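Local coordinates for proximal thread matrix protein 1 (Mytilus galloprovincialis, PDB 4CN8) that binds zinc and, as a tandem von Willebrand factor type A protein of the mussel byssal thread, probably serves as a matrix component between its fibres, at residues A[253-258]-A[293-298]. Numbering follows the deposited sequence.
Sequences ADIAFV and DGTQFA
I255 of strand 253-260 bonds through its backbone N and O to Q296 and A298 of strand 296-302, in parallel register. I255 N donates to Q296 O (3.0 Å) and I255 O accepts from A298 N (2.8 Å), while A253 O and F257 N add a bond at each end, to Q296 N and A298 O. The axes of 253-258 and 296-298 approach to 4.7 Å and cross at -18°.

On one face the apolar groups meet. F297 lies alongside I255, whose chi1 of -66° turns CG2 anti to the backbone N and sets it 3.7 Å from F297 CE1. The F257 and F297 rings meet rim to rim, planes only 12° apart, with F257 CE2 3.5 Å from F297 CD1. With an alanine at F257, the rim of F297 is likely to lose this neighbour and a gap to open toward M280 and I283.

On the other face D254 and Q296 point the same way, and the D254 carboxylate forms a salt bridge with R353; beyond them the methyls of A256 and A298 pack together.

Both strands belong to the central sheet of the second von Willebrand factor A domain, an α/β fold: helix 272-284 covers the phenylalanine face, and strand 362-369 pairs with the far edge of 253-260.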
ATOM      1  N   ALA A 253      10.887  -8.926  11.478  1.00 40.03           N
ATOM      2  CA  ALA A 253      10.303  -9.153  10.161  1.00 36.76           C
ATOM      3  C   ALA A 253      10.661 -10.538   9.627  1.00 35.88           C
ATOM      4  O   ALA A 253      11.678 -11.117  10.001  1.00 36.26           O
ATOM      5  CB  ALA A 253      10.768  -8.093   9.205  1.00 35.49           C
ATOM      6  N   ASP A 254       9.804 -11.064   8.759  1.00 35.83           N
ATOM      7  CA  ASP A 254      10.095 -12.285   8.020  1.00 33.69           C
ATOM      8  C   ASP A 254      10.228 -11.928   6.547  1.00 31.44           C
ATOM      9  O   ASP A 254       9.253 -11.578   5.891  1.00 30.54           O
ATOM     10  CB  ASP A 254       8.983 -13.317   8.212  1.00 35.03           C
ATOM     11  CG  ASP A 254       9.018 -13.963   9.582  1.00 37.67           C
ATOM     12  OD1 ASP A 254      10.112 -14.026  10.181  1.00 38.44           O
ATOM     13  OD2 ASP A 254       7.953 -14.410  10.059  1.00 39.33           O
ATOM     14  N   ILE A 255      11.443 -12.017   6.029  1.00 31.64           N
ATOM     15  CA  ILE A 255      11.720 -11.544   4.684  1.00 29.04           C
ATOM     16  C   ILE A 255      12.156 -12.673   3.780  1.00 29.00           C
ATOM     17  O   ILE A 255      13.153 -13.347   4.037  1.00 28.84           O
ATOM     18  CB  ILE A 255      12.802 -10.452   4.695  1.00 28.85           C
ATOM     19  CG1 ILE A 255      12.262  -9.216   5.407  1.00 30.58           C
ATOM     20  CG2 ILE A 255      13.232 -10.102   3.277  1.00 29.31           C
ATOM     21  CD1 ILE A 255      13.258  -8.109   5.540  1.00 32.60           C
ATOM     22  N   ALA A 256      11.399 -12.861   2.710  1.00 28.73           N
ATOM     23  CA  ALA A 256      11.688 -13.890   1.732  1.00 28.36           C
ATOM     24  C   ALA A 256      12.176 -13.264   0.443  1.00 28.33           C
ATOM     25  O   ALA A 256      11.477 -12.467  -0.174  1.00 27.31           O
ATOM     26  CB  ALA A 256      10.444 -14.718   1.455  1.00 28.94           C
ATOM     27  N   PHE A 257      13.380 -13.630   0.034  1.00 27.66           N
ATOM     28  CA  PHE A 257      13.856 -13.262  -1.282  1.00 26.98           C
ATOM     29  C   PHE A 257      13.304 -14.276  -2.252  1.00 28.22           C
ATOM     30  O   PHE A 257      13.421 -15.473  -2.031  1.00 27.65           O
ATOM     31  CB  PHE A 257      15.378 -13.271  -1.344  1.00 26.97           C
ATOM     32  CG  PHE A 257      16.027 -12.225  -0.492  1.00 26.42           C
ATOM     33  CD1 PHE A 257      16.011 -10.901  -0.867  1.00 26.55           C
ATOM     34  CD2 PHE A 257      16.664 -12.570   0.680  1.00 27.93           C
ATOM     35  CE1 PHE A 257      16.619  -9.936  -0.088  1.00 28.78           C
ATOM     36  CE2 PHE A 257      17.275 -11.609   1.461  1.00 29.48           C
ATOM     37  CZ  PHE A 257      17.252 -10.290   1.075  1.00 29.30           C
ATOM     38  N   VAL A 258      12.670 -13.794  -3.309  1.00 27.17           N
ATOM     39  CA  VAL A 258      12.157 -14.664  -4.352  1.00 27.50           C
ATOM     40  C   VAL A 258      12.808 -14.224  -5.655  1.00 27.54           C
ATOM     41  O   VAL A 258      12.307 -13.344  -6.343  1.00 27.53           O
ATOM     42  CB  VAL A 258      10.612 -14.602  -4.424  1.00 27.47           C
ATOM     43  CG1 VAL A 258      10.076 -15.533  -5.494  1.00 26.55           C
ATOM     44  CG2 VAL A 258      10.034 -14.987  -3.090  1.00 26.80           C
ATOM     45  N   ASP A 293      14.719 -13.838  17.329  1.00 45.22           N
ATOM     46  CA  ASP A 293      14.458 -12.688  18.187  1.00 46.68           C
ATOM     47  C   ASP A 293      14.512 -11.377  17.410  1.00 47.63           C
ATOM     48  O   ASP A 293      14.459 -10.297  18.000  1.00 49.20           O
ATOM     49  CB  ASP A 293      15.471 -12.647  19.328  1.00 46.25           C
ATOM     50  CG  ASP A 293      15.439 -13.897  20.174  1.00 48.14           C
ATOM     51  OD1 ASP A 293      14.330 -14.387  20.483  1.00 46.65           O
ATOM     52  OD2 ASP A 293      16.531 -14.397  20.521  1.00 51.64           O
ATOM     53  N   GLY A 294      14.619 -11.472  16.089  1.00 45.89           N
ATOM     54  CA  GLY A 294      14.716 -10.293  15.250  1.00 45.33           C
ATOM     55  C   GLY A 294      14.152 -10.525  13.865  1.00 42.18           C
ATOM     56  O   GLY A 294      13.023 -10.999  13.708  1.00 42.77           O
ATOM     57  N   THR A 295      14.948 -10.189  12.855  1.00 39.61           N
ATOM     58  CA  THR A 295      14.523 -10.351  11.475  1.00 38.73           C
ATOM     59  C   THR A 295      15.067 -11.650  10.895  1.00 36.28           C
ATOM     60  O   THR A 295      16.273 -11.894  10.898  1.00 35.21           O
ATOM     61  CB  THR A 295      14.948  -9.155  10.596  1.00 36.45           C
ATOM     62  OG1 THR A 295      14.222  -7.986  10.995  1.00 37.99           O
ATOM     63  CG2 THR A 295      14.647  -9.436   9.138  1.00 34.24           C
ATOM     64  N   GLN A 296      14.153 -12.480  10.405  1.00 34.37           N
ATOM     65  CA  GLN A 296      14.504 -13.739   9.788  1.00 33.81           C
ATOM     66  C   GLN A 296      14.474 -13.605   8.274  1.00 32.29           C
ATOM     67  O   GLN A 296      13.823 -12.716   7.736  1.00 32.32           O
ATOM     68  CB  GLN A 296      13.536 -14.823  10.233  1.00 37.10           C
ATOM     69  CG  GLN A 296      13.577 -15.106  11.718  1.00 37.90           C
ATOM     70  CD  GLN A 296      12.705 -16.281  12.092  1.00 39.24           C
ATOM     71  OE1 GLN A 296      11.613 -16.450  11.552  1.00 38.66           O
ATOM     72  NE2 GLN A 296      13.187 -17.112  13.003  1.00 40.97           N
ATOM     73  N   PHE A 297      15.188 -14.492   7.593  1.00 31.47           N
ATOM     74  CA  PHE A 297      15.342 -14.407   6.148  1.00 30.06           C
ATOM     75  C   PHE A 297      15.147 -15.756   5.483  1.00 28.93           C
ATOM     76  O   PHE A 297      15.405 -16.790   6.088  1.00 29.56           O
ATOM     77  CB  PHE A 297      16.723 -13.863   5.798  1.00 29.49           C
ATOM     78  CG  PHE A 297      16.828 -12.370   5.911  1.00 31.08           C
ATOM     79  CD1 PHE A 297      16.466 -11.554   4.853  1.00 30.37           C
ATOM     80  CD2 PHE A 297      17.280 -11.782   7.073  1.00 31.52           C
ATOM     81  CE1 PHE A 297      16.560 -10.190   4.960  1.00 30.65           C
ATOM     82  CE2 PHE A 297      17.371 -10.414   7.179  1.00 31.60           C
ATOM     83  CZ  PHE A 297      17.016  -9.621   6.127  1.00 30.48           C
ATOM     84  N   ALA A 298      14.669 -15.735   4.244  1.00 28.79           N
ATOM     85  CA  ALA A 298      14.538 -16.946   3.439  1.00 28.69           C
ATOM     86  C   ALA A 298      14.898 -16.642   1.985  1.00 27.89           C
ATOM     87  O   ALA A 298      14.845 -15.490   1.554  1.00 28.23           O
ATOM     88  CB  ALA A 298      13.136 -17.472   3.524  1.00 28.95           C
TER